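Local coordinates for hypothetical protein (Uncultured marine organism, PDB 2OD6), which is of unknown function but forms a dimer of ferredoxin-like alpha/beta subunits and binds a long-chain keto fatty acid, 10-oxohexadecanoic acid, in the crystal, at residues 9-14 / 63-68; 3-8 / 103-108; 19-24 / 59-64. One frame throughout, in Å; residues are numbered along the deposited sequence. Where two conformers were deposited one is given.

How the interactions relate
From the N terminus, residues 3-8 lead into strand 7-15, which continues through 9-14, so interactions 2 and 1 fasten the two flanks of one strand. Interaction 2 closes the widest loop, bringing 103-108 of the last strand back against the start of the chain, and everything else lies within that span. Interaction 1 joins 9-14 to 63-68 on strand 59-67. Interaction 3 runs from 19-24 in helix 18-40 to 59-64 of strand 59-67; its span, 19-64, falls inside 9-68, and it shares Met63 and Thr64 with interaction 1. Interactions 1 and 2 join sheet strands and touch the bound fatty acid, while interaction 3 lays the helix over the sheet.

Interaction 1: 9-14 / 63-68. With OHA (10-oxohexadecanoic acid), chain E.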
loop_
_atom_site.group_PDB
_atom_site.type_symbol
_atom_site.label_atom_id
_atom_site.label_comp_id
_atom_site.label_asym_id
_atom_site.label_seq_id
_atom_site.Cartn_x
_atom_site.Cartn_y
_atom_site.Cartn_z
ATOM N N SER A 9 -1.464 5.445 4.769
ATOM C CA SER A 9 -0.218 5.005 5.365
ATOM C C SER A 9 -0.047 3.521 5.065
ATOM O O SER A 9 -1.046 2.785 5.062
ATOM C CB SER A 9 -0.267 5.234 6.839
ATOM O OG SER A 9 -0.396 6.596 7.134
ATOM N N PHE A 10 1.195 3.107 4.802
ATOM C CA PHE A 10 1.540 1.709 4.563
ATOM C C PHE A 10 2.558 1.353 5.547
ATOM O O PHE A 10 3.646 1.910 5.509
ATOM C CB PHE A 10 2.139 1.504 3.167
ATOM C CG PHE A 10 1.276 2.006 2.065
ATOM C CD1 PHE A 10 0.264 1.227 1.534
ATOM C CD2 PHE A 10 1.453 3.283 1.573
ATOM C CE1 PHE A 10 -0.541 1.707 0.513
ATOM C CE2 PHE A 10 0.649 3.766 0.551
ATOM C CZ PHE A 10 -0.353 2.987 0.026
ATOM N N THR A 11 2.199 0.502 6.489
ATOM C CA THR A 11 3.206 0.068 7.496
ATOM C C THR A 11 3.671 -1.301 7.078
ATOM O O THR A 11 2.825 -2.226 6.916
ATOM C CB THR A 11 2.535 0.049 8.869
ATOM O OG1 THR A 11 2.118 1.378 9.203
ATOM C CG2 THR A 11 3.455 -0.474 9.948
ATOM N N THR A 12 4.989 -1.484 7.030
ATOM C CA THR A 12 5.581 -2.775 6.751
ATOM C C THR A 12 6.125 -3.277 8.059
ATOM O O THR A 12 6.869 -2.567 8.774
ATOM C CB THR A 12 6.688 -2.743 5.633
ATOM O OG1 THR A 12 6.089 -2.283 4.410
ATOM C CG2 THR A 12 7.307 -4.142 5.426
ATOM N N ALA A 13 5.702 -4.488 8.385
ATOM C CA ALA A 13 6.079 -5.172 9.592
ATOM C C ALA A 13 6.883 -6.448 9.282
ATOM O O ALA A 13 6.376 -7.353 8.630
ATOM C CB ALA A 13 4.811 -5.486 10.317
ATOM N N ASP A 14 8.111 -6.560 9.791
ATOM C CA ASP A 14 8.948 -7.711 9.540
ATOM C C ASP A 14 9.234 -8.437 10.805
ATOM O O ASP A 14 9.504 -7.790 11.792
ATOM C CB ASP A 14 10.331 -7.283 9.083
ATOM C CG ASP A 14 10.487 -7.348 7.620
ATOM O OD1 ASP A 14 9.856 -6.501 6.964
ATOM O OD2 ASP A 14 11.222 -8.247 7.151
HETATM N N MSE A 63 0.435 -3.370 6.108
HETATM C CA MSE A 63 -0.806 -2.872 6.627
HETATM C C MSE A 63 -1.180 -1.524 5.984
HETATM O O MSE A 63 -0.358 -0.581 5.932
HETATM C CB MSE A 63 -0.658 -2.785 8.136
HETATM C CG MSE A 63 -0.487 -4.175 8.752
HETATM SE SE MSE A 63 -0.480 -3.966 10.693
HETATM C CE MSE A 63 1.208 -3.192 10.956
ATOM N N THR A 64 -2.383 -1.399 5.458
ATOM C CA THR A 64 -2.726 -0.184 4.837
ATOM C C THR A 64 -3.831 0.462 5.679
ATOM O O THR A 64 -4.753 -0.214 6.100
ATOM C CB THR A 64 -3.206 -0.382 3.371
ATOM O OG1 THR A 64 -4.485 -1.001 3.411
ATOM C CG2 THR A 64 -2.228 -1.253 2.572
ATOM N N TYR A 65 -3.697 1.766 5.936
ATOM C CA TYR A 65 -4.704 2.571 6.610
ATOM C C TYR A 65 -5.191 3.637 5.641
ATOM O O TYR A 65 -4.418 4.494 5.236
ATOM C CB TYR A 65 -4.061 3.238 7.807
ATOM C CG TYR A 65 -3.550 2.280 8.794
ATOM C CD1 TYR A 65 -2.261 1.765 8.651
ATOM C CD2 TYR A 65 -4.325 1.843 9.860
ATOM C CE1 TYR A 65 -1.724 0.838 9.567
ATOM C CE2 TYR A 65 -3.783 0.902 10.805
ATOM C CZ TYR A 65 -2.502 0.427 10.624
ATOM O OH TYR A 65 -2.006 -0.463 11.506
ATOM N N GLU A 66 -6.436 3.587 5.229
ATOM C CA GLU A 66 -6.936 4.543 4.291
ATOM C C GLU A 66 -7.809 5.553 5.047
ATOM O O GLU A 66 -8.874 5.201 5.523
ATOM C CB GLU A 66 -7.791 3.857 3.224
ATOM C CG GLU A 66 -6.966 3.140 2.173
ATOM C CD GLU A 66 -7.774 2.258 1.281
ATOM O OE1 GLU A 66 -8.780 2.708 0.670
ATOM O OE2 GLU A 66 -7.367 1.091 1.184
ATOM N N TYR A 67 -7.348 6.799 5.125
ATOM C CA TYR A 67 -8.065 7.858 5.796
ATOM C C TYR A 67 -8.786 8.826 4.850
ATOM O O TYR A 67 -8.384 9.032 3.692
ATOM C CB TYR A 67 -7.103 8.646 6.653
ATOM C CG TYR A 67 -6.231 7.820 7.588
ATOM C CD1 TYR A 67 -6.729 7.340 8.782
ATOM C CD2 TYR A 67 -4.899 7.563 7.289
ATOM C CE1 TYR A 67 -5.923 6.596 9.659
ATOM C CE2 TYR A 67 -4.096 6.846 8.163
ATOM C CZ TYR A 67 -4.621 6.390 9.354
ATOM O OH TYR A 67 -3.839 5.696 10.251
ATOM N N LYS A 68 -9.831 9.447 5.370
ATOM C CA LYS A 68 -10.650 10.398 4.620
ATOM C C LYS A 68 -9.810 11.595 4.169
ATOM O O LYS A 68 -10.004 12.134 3.081
ATOM C CB LYS A 68 -11.802 10.864 5.526
ATOM C CG LYS A 68 -12.986 11.585 4.895
ATOM C CD LYS A 68 -14.108 11.852 5.982
ATOM C CE LYS A 68 -14.158 13.304 6.543
ATOM N NZ LYS A 68 -15.232 13.669 7.649
HETATM O O2 OHA E . -1.362 5.898 9.659
HETATM C C16 OHA E . -0.480 5.406 10.357
HETATM O O3 OHA E . 0.722 5.909 10.183
HETATM C C15 OHA E . -0.726 4.322 11.396
HETATM C C14 OHA E . 0.559 3.550 11.750
HETATM C C13 OHA E . 0.460 2.618 12.983
HETATM C C12 OHA E . 0.869 1.153 12.722
HETATM C C11 OHA E . 1.259 0.345 13.990
HETATM C C10 OHA E . 0.651 -1.068 14.110
HETATM C C9 OHA E . -0.797 -0.999 14.646
HETATM C C8 OHA E . -1.681 -2.250 14.432
HETATM C C7 OHA E . -3.146 -1.951 14.777
HETATM O O1 OHA E . -3.906 -1.476 13.936
HETATM C C6 OHA E . -3.739 -2.195 16.147
HETATM C C5 OHA E . -2.791 -2.907 17.111
HETATM C C4 OHA E . -3.511 -3.213 18.438
HETATM C C3 OHA E . -2.722 -4.077 19.442
HETATM C C2 OHA E . -2.208 -5.421 18.910
HETATM C C1 OHA E . -0.686 -5.465 18.949
#
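Ser9, Phe10 and Thr11 pair with Tyr65, Thr64 and Met63 in the antiparallel sheet of the ferredoxin-like fold, where strand 7-15 runs beside strand 59-67 and one face of the pair forms part of the fatty-acid pocket. Ser9 with Tyr65 and Thr11 with Met63 are hydrogen-bonded pairs, giving four backbone bonds; the straightest runs from Met63 N to Thr11 O, 2.8 Å at 176°. Phe10 and Thr64 form the non-hydrogen-bonded pair between them. Their side chains leave by the opposite face, where Thr64 CG2 rests 3.7 Å from Phe10 CD1 and both residues pack on the second subunit; Thr64 OG1 is hydrogen-bonded to Ser48 OG.

On the pocket face the pair holds both polar groups of the 10-oxohexadecanoic acid, the carboxylate and the mid-chain ketone. Ser9 OG, anti to its carbonyl carbon (chi1 -62°), stands up from the strand and donates to carboxylate O2 at 2.8 Å. Tyr67 OH gives the same oxygen a second bond of 2.6 Å, with O2 lying in the plane of its ring, at the edge. Two hydroxyls thus converge on O2. Along the chain, C15 lies over one face of the Tyr65 ring, offset toward the rim. Selenomethionine Met63 bends at its last torsion and lays CE against Thr11 CG2, 3.7 Å away, while CE also touches C10 at 3.8 Å. Thr11 OG1 is hydrogen-bonded to Thr101 OG1. Farther out, Tyr65 OH donates to the ketone O1, 3.2 Å away and in the plane of the tyrosine ring.

Interaction 2: 3-8 / 103-108; sequences AEPKFT and RCLVVM. With OHA (10-oxohexadecanoic acid), chain E.
Arg103 opens the paired run, its carbonyl carbon lying against Thr8 O, while its extended side chain leaves the strand for the fatty acid: in the conformer described here, Arg103 NE and NH2 both reach carboxylate O3, at 2.8 and 2.7 Å, a placement that would probably steady the negative charge. Cys104 forms a hydrogen-bonded pair with Thr8 in the antiparallel sheet. Its N donates to Thr8 O over 2.8 Å at a bent 138°, and Thr8 N returns a bond to Cys104 O from well above the carbonyl plane. Leu105 runs side by side with Phe7 and sets CD2 over one face of the ring. With an alanine in place of Phe7, Leu105 CD2 would probably lose the ring face that it packs on, opening a gap beside the strand. Val106 N donates to Lys6 O at 3.0 Å and 168°; Val106 CG2 presses on Lys6 CB, 3.6 Å away, and Pro5 CB reaches the Val106 carbonyl. Phe7 also touches Arg70 of helix 70-85, strand 59-67 flanks the other edge of strand 7-15, and Cys104, Leu105, Val106 and Met108 continue the sheet into an antiparallel strand of the second subunit.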
loop_
_atom_site.group_PDB
_atom_site.type_symbol
_atom_site.label_atom_id
_atom_site.label_comp_id
_atom_site.label_asym_id
_atom_site.label_seq_id
_atom_site.Cartn_x
_atom_site.Cartn_y
_atom_site.Cartn_z
ATOM N N ALA A 3 -8.576 18.861 -3.789
ATOM C CA ALA A 3 -8.184 20.006 -2.966
ATOM C C ALA A 3 -7.853 19.533 -1.558
ATOM O O ALA A 3 -6.879 19.981 -0.940
ATOM C CB ALA A 3 -9.301 21.039 -2.920
ATOM N N GLU A 4 -8.692 18.634 -1.062
ATOM C CA GLU A 4 -8.510 18.011 0.248
ATOM C C GLU A 4 -8.249 16.536 -0.010
ATOM O O GLU A 4 -9.174 15.753 -0.107
ATOM C CB GLU A 4 -9.774 18.244 1.095
ATOM C CG GLU A 4 -9.665 17.819 2.556
ATOM C CD GLU A 4 -8.741 18.694 3.378
ATOM O OE1 GLU A 4 -8.909 19.923 3.397
ATOM O OE2 GLU A 4 -7.848 18.128 4.025
ATOM N N PRO A 5 -6.981 16.152 -0.167
ATOM C CA PRO A 5 -6.727 14.754 -0.538
ATOM C C PRO A 5 -6.906 13.762 0.588
ATOM O O PRO A 5 -6.682 14.103 1.757
ATOM C CB PRO A 5 -5.251 14.764 -0.961
ATOM C CG PRO A 5 -4.664 15.869 -0.180
ATOM C CD PRO A 5 -5.734 16.924 -0.062
ATOM N N LYS A 6 -7.262 12.528 0.219
ATOM C CA LYS A 6 -7.195 11.417 1.129
ATOM C C LYS A 6 -5.751 11.163 1.515
ATOM O O LYS A 6 -4.810 11.504 0.795
ATOM C CB LYS A 6 -7.788 10.160 0.496
ATOM C CG LYS A 6 -9.272 10.265 0.300
ATOM C CD LYS A 6 -9.814 9.418 -0.794
ATOM C CE LYS A 6 -9.855 7.971 -0.486
ATOM N NZ LYS A 6 -11.061 7.386 -1.171
ATOM N N PHE A 7 -5.591 10.580 2.672
ATOM C CA PHE A 7 -4.299 10.196 3.213
ATOM C C PHE A 7 -4.262 8.656 3.378
ATOM O O PHE A 7 -5.280 8.070 3.757
ATOM C CB PHE A 7 -4.089 10.836 4.591
ATOM C CG PHE A 7 -3.387 12.164 4.556
ATOM C CD1 PHE A 7 -3.829 13.181 3.724
ATOM C CD2 PHE A 7 -2.275 12.391 5.349
ATOM C CE1 PHE A 7 -3.179 14.423 3.686
ATOM C CE2 PHE A 7 -1.627 13.634 5.322
ATOM C CZ PHE A 7 -2.086 14.642 4.488
ATOM N N THR A 8 -3.108 8.035 3.086
ATOM C CA THR A 8 -2.890 6.586 3.228
ATOM C C THR A 8 -1.517 6.292 3.748
ATOM O O THR A 8 -0.547 6.828 3.249
ATOM C CB THR A 8 -3.060 5.839 1.903
ATOM O OG1 THR A 8 -4.392 6.042 1.419
ATOM C CG2 THR A 8 -2.887 4.306 2.069
ATOM N N ARG A 103 3.915 7.199 4.827
ATOM C CA ARG A 103 2.691 8.000 4.880
ATOM C C ARG A 103 2.579 8.847 3.616
ATOM O O ARG A 103 3.539 9.549 3.241
ATOM C CB ARG A 103 2.692 8.877 6.125
ATOM C CG ARG A 103 2.876 8.079 7.420
ATOM C CD ARG A 103 2.719 8.932 8.660
ATOM N NE ARG A 103 2.375 8.108 9.817
ATOM C CZ ARG A 103 3.252 7.480 10.597
ATOM N NH1 ARG A 103 4.561 7.589 10.390
ATOM N NH2 ARG A 103 2.812 6.747 11.614
ATOM N N CYS A 104 1.392 8.798 3.003
ATOM C CA CYS A 104 1.125 9.347 1.669
ATOM C C CYS A 104 -0.128 10.205 1.601
ATOM O O CYS A 104 -0.973 10.140 2.468
ATOM C CB CYS A 104 0.945 8.191 0.658
ATOM S SG CYS A 104 2.375 7.055 0.684
ATOM N N LEU A 105 -0.192 11.019 0.548
ATOM C CA LEU A 105 -1.400 11.638 0.020
ATOM C C LEU A 105 -1.756 10.907 -1.231
ATOM O O LEU A 105 -0.882 10.564 -2.018
ATOM C CB LEU A 105 -1.157 13.070 -0.497
ATOM C CG LEU A 105 -0.232 14.033 0.188
ATOM C CD1 LEU A 105 -0.314 15.358 -0.556
ATOM C CD2 LEU A 105 -0.686 14.169 1.616
ATOM N N VAL A 106 -3.043 10.747 -1.470
ATOM C CA VAL A 106 -3.531 10.100 -2.694
ATOM C C VAL A 106 -3.465 11.120 -3.831
ATOM O O VAL A 106 -4.061 12.203 -3.763
ATOM C CB VAL A 106 -4.961 9.597 -2.522
ATOM C CG1 VAL A 106 -5.470 8.966 -3.822
ATOM C CG2 VAL A 106 -5.050 8.622 -1.356
ATOM N N VAL A 107 -2.707 10.772 -4.858
ATOM C CA VAL A 107 -2.581 11.575 -6.078
ATOM C C VAL A 107 -3.731 11.234 -7.059
ATOM O O VAL A 107 -4.362 12.122 -7.603
ATOM C CB VAL A 107 -1.179 11.334 -6.725
ATOM C CG1 VAL A 107 -1.012 12.091 -8.075
ATOM C CG2 VAL A 107 -0.118 11.752 -5.732
HETATM N N MSE A 108 -3.968 9.943 -7.274
HETATM C CA MSE A 108 -5.001 9.463 -8.187
HETATM C C MSE A 108 -5.599 8.179 -7.645
HETATM O O MSE A 108 -4.925 7.436 -6.962
HETATM C CB MSE A 108 -4.381 9.221 -9.572
HETATM C CG MSE A 108 -4.705 7.883 -10.282
HETATM SE SE MSE A 108 -3.811 7.922 -12.046
HETATM C CE MSE A 108 -2.056 8.460 -11.520
HETATM O O2 OHA E . -1.362 5.898 9.659
HETATM C C16 OHA E . -0.480 5.406 10.357
HETATM O O3 OHA E . 0.722 5.909 10.183
HETATM C C15 OHA E . -0.726 4.322 11.396
HETATM C C14 OHA E . 0.559 3.550 11.750
HETATM C C13 OHA E . 0.460 2.618 12.983
HETATM C C12 OHA E . 0.869 1.153 12.722
HETATM C C11 OHA E . 1.259 0.345 13.990
HETATM C C10 OHA E . 0.651 -1.068 14.110
HETATM C C9 OHA E . -0.797 -0.999 14.646
HETATM C C8 OHA E . -1.681 -2.250 14.432
HETATM C C7 OHA E . -3.146 -1.951 14.777
HETATM O O1 OHA E . -3.906 -1.476 13.936
HETATM C C6 OHA E . -3.739 -2.195 16.147
HETATM C C5 OHA E . -2.791 -2.907 17.111
HETATM C C4 OHA E . -3.511 -3.213 18.438
HETATM C C3 OHA E . -2.722 -4.077 19.442
HETATM C C2 OHA E . -2.208 -5.421 18.910
HETATM C C1 OHA E . -0.686 -5.465 18.949
#

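Interaction 3: 19-24 / 59-64; sequences VDMELF and FRVVMT
With CG anti to the backbone N in both Met21 (chi1 -164°) and Phe24 (chi1 -174°), these two side chains, three residues apart on helix 18-40, reach down together to strand 59-67. Met21, a selenomethionine, stretches out beyond CG and passes over Phe59 and Arg60. Its SE lies 3.9 Å from Phe59 CB and just as near Arg60 N, the side chain crossing that of Phe59 at about a right angle. The terminal CE goes on to Val61 CG1 at 3.5 Å, closer than carbons usually pack, though Met21 was modelled in two conformers and the tightness is doubtful.

One helical turn further, Phe24 meets Met63, the two side chains arriving from opposite directions. Met63 SE sits at the ring edge, 3.9 Å from Phe24 CE2 and 5.2 Å from the ring centroid, 87° off the normal: an edge-on Met-aromatic contact. Met63 CE touches the same rim at Phe24 CZ, 4.0 Å away. The Phe15 ring also meets that of Phe24.

This is the helix-on-sheet layer of the ferredoxin-like fold, and Met63 also lines the fatty-acid pocket. Helix and strand axes approach to 8.5 Å, and no hydrogen bond crosses the gap. Arg60 turns away to its salt bridge with Asp14. Helix and sheet are held here by selenium, methyl and ring contacts, a cohesion that probably rests mainly on shape and dispersion.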
loop_
_atom_site.group_PDB
_atom_site.type_symbol
_atom_site.label_atom_id
_atom_site.label_comp_id
_atom_site.label_asym_id
_atom_site.label_seq_id
_atom_site.Cartn_x
_atom_site.Cartn_y
_atom_site.Cartn_z
ATOM N N VAL A 19 6.250 -17.984 13.381
ATOM C CA VAL A 19 5.599 -17.951 14.699
ATOM C C VAL A 19 5.337 -16.502 15.090
ATOM O O VAL A 19 4.188 -16.110 15.360
ATOM C CB VAL A 19 6.490 -18.669 15.793
ATOM C CG1 VAL A 19 6.014 -18.365 17.209
ATOM C CG2 VAL A 19 6.468 -20.168 15.584
ATOM N N ASP A 20 6.375 -15.667 15.046
ATOM C CA ASP A 20 6.228 -14.291 15.522
ATOM C C ASP A 20 5.236 -13.585 14.654
ATOM O O ASP A 20 4.346 -12.872 15.152
ATOM C CB ASP A 20 7.496 -13.518 15.426
ATOM C CG ASP A 20 8.393 -13.878 16.505
ATOM O OD1 ASP A 20 7.886 -14.700 17.298
ATOM O OD2 ASP A 20 9.506 -13.346 16.550
HETATM N N MSE A 21 5.401 -13.754 13.347
HETATM C CA MSE A 21 4.432 -13.159 12.373
HETATM C C MSE A 21 2.990 -13.540 12.618
HETATM O O MSE A 21 2.066 -12.683 12.502
HETATM C CB MSE A 21 4.813 -13.618 10.957
HETATM C CG MSE A 21 4.228 -12.870 9.837
HETATM SE SE MSE A 21 4.452 -13.899 8.203
HETATM C CE MSE A 21 2.871 -13.112 7.492
ATOM N N GLU A 22 2.725 -14.826 12.810
ATOM C CA GLU A 22 1.312 -15.221 12.965
ATOM C C GLU A 22 0.799 -14.797 14.357
ATOM O O GLU A 22 -0.372 -14.506 14.529
ATOM C CB GLU A 22 1.128 -16.733 12.779
ATOM C CG GLU A 22 1.256 -17.261 11.351
ATOM C CD GLU A 22 0.360 -16.573 10.361
ATOM O OE1 GLU A 22 -0.806 -16.269 10.692
ATOM O OE2 GLU A 22 0.823 -16.335 9.222
ATOM N N LEU A 23 1.680 -14.778 15.364
ATOM C CA LEU A 23 1.263 -14.229 16.684
ATOM C C LEU A 23 0.792 -12.785 16.566
ATOM O O LEU A 23 -0.217 -12.378 17.171
ATOM C CB LEU A 23 2.404 -14.365 17.703
ATOM C CG LEU A 23 2.725 -15.681 18.415
ATOM C CD1 LEU A 23 4.178 -15.759 18.974
ATOM C CD2 LEU A 23 1.716 -15.981 19.548
ATOM N N PHE A 24 1.447 -12.033 15.680
ATOM C CA PHE A 24 1.050 -10.674 15.373
ATOM C C PHE A 24 -0.231 -10.607 14.625
ATOM O O PHE A 24 -1.103 -9.806 15.011
ATOM C CB PHE A 24 2.159 -9.979 14.558
ATOM C CG PHE A 24 1.907 -8.549 14.324
ATOM C CD1 PHE A 24 2.214 -7.610 15.304
ATOM C CD2 PHE A 24 1.345 -8.119 13.106
ATOM C CE1 PHE A 24 1.947 -6.263 15.085
ATOM C CE2 PHE A 24 1.094 -6.793 12.882
ATOM C CZ PHE A 24 1.353 -5.865 13.875
ATOM N N PHE A 59 9.386 -12.757 6.556
ATOM C CA PHE A 59 8.091 -12.823 7.183
ATOM C C PHE A 59 7.521 -11.440 7.302
ATOM O O PHE A 59 7.899 -10.700 8.174
ATOM C CB PHE A 59 8.290 -13.529 8.518
ATOM C CG PHE A 59 8.921 -14.822 8.357
ATOM C CD1 PHE A 59 8.221 -15.883 7.862
ATOM C CD2 PHE A 59 10.266 -14.943 8.548
ATOM C CE1 PHE A 59 8.856 -17.116 7.625
ATOM C CE2 PHE A 59 10.938 -16.177 8.333
ATOM C CZ PHE A 59 10.213 -17.277 7.878
ATOM N N ARG A 60 6.522 -11.063 6.493
ATOM C CA ARG A 60 6.315 -9.668 6.339
ATOM C C ARG A 60 4.885 -9.406 5.894
ATOM O O ARG A 60 4.380 -10.082 5.057
ATOM C CB ARG A 60 7.358 -9.117 5.314
ATOM C CG ARG A 60 7.331 -7.609 5.029
ATOM C CD ARG A 60 8.398 -7.172 3.951
ATOM N NE ARG A 60 9.807 -7.456 4.358
ATOM C CZ ARG A 60 10.829 -7.485 3.518
ATOM N NH1 ARG A 60 10.694 -7.185 2.261
ATOM N NH2 ARG A 60 12.045 -7.781 3.981
ATOM N N VAL A 61 4.298 -8.432 6.536
ATOM C CA VAL A 61 2.942 -7.964 6.143
ATOM C C VAL A 61 3.031 -6.522 5.842
ATOM O O VAL A 61 3.794 -5.794 6.420
ATOM C CB VAL A 61 1.916 -8.256 7.247
ATOM C CG1 VAL A 61 1.822 -9.810 7.448
ATOM C CG2 VAL A 61 2.244 -7.544 8.566
ATOM N N VAL A 62 2.185 -6.068 4.919
ATOM C CA VAL A 62 1.966 -4.660 4.760
ATOM C C VAL A 62 0.541 -4.356 5.220
ATOM O O VAL A 62 -0.420 -4.960 4.759
ATOM C CB VAL A 62 2.162 -4.180 3.270
ATOM C CG1 VAL A 62 1.774 -2.678 3.088
ATOM C CG2 VAL A 62 3.614 -4.407 2.855
HETATM N N MSE A 63 0.435 -3.370 6.108
HETATM C CA MSE A 63 -0.806 -2.872 6.627
HETATM C C MSE A 63 -1.180 -1.524 5.984
HETATM O O MSE A 63 -0.358 -0.581 5.932
HETATM C CB MSE A 63 -0.658 -2.785 8.136
HETATM C CG MSE A 63 -0.487 -4.175 8.752
HETATM SE SE MSE A 63 -0.480 -3.966 10.693
HETATM C CE MSE A 63 1.208 -3.192 10.956
ATOM N N THR A 64 -2.383 -1.399 5.458
ATOM C CA THR A 64 -2.726 -0.184 4.837
ATOM C C THR A 64 -3.831 0.462 5.679
ATOM O O THR A 64 -4.753 -0.214 6.100
ATOM C CB THR A 64 -3.206 -0.382 3.371
ATOM O OG1 THR A 64 -4.485 -1.001 3.411
ATOM C CG2 THR A 64 -2.228 -1.253 2.572
#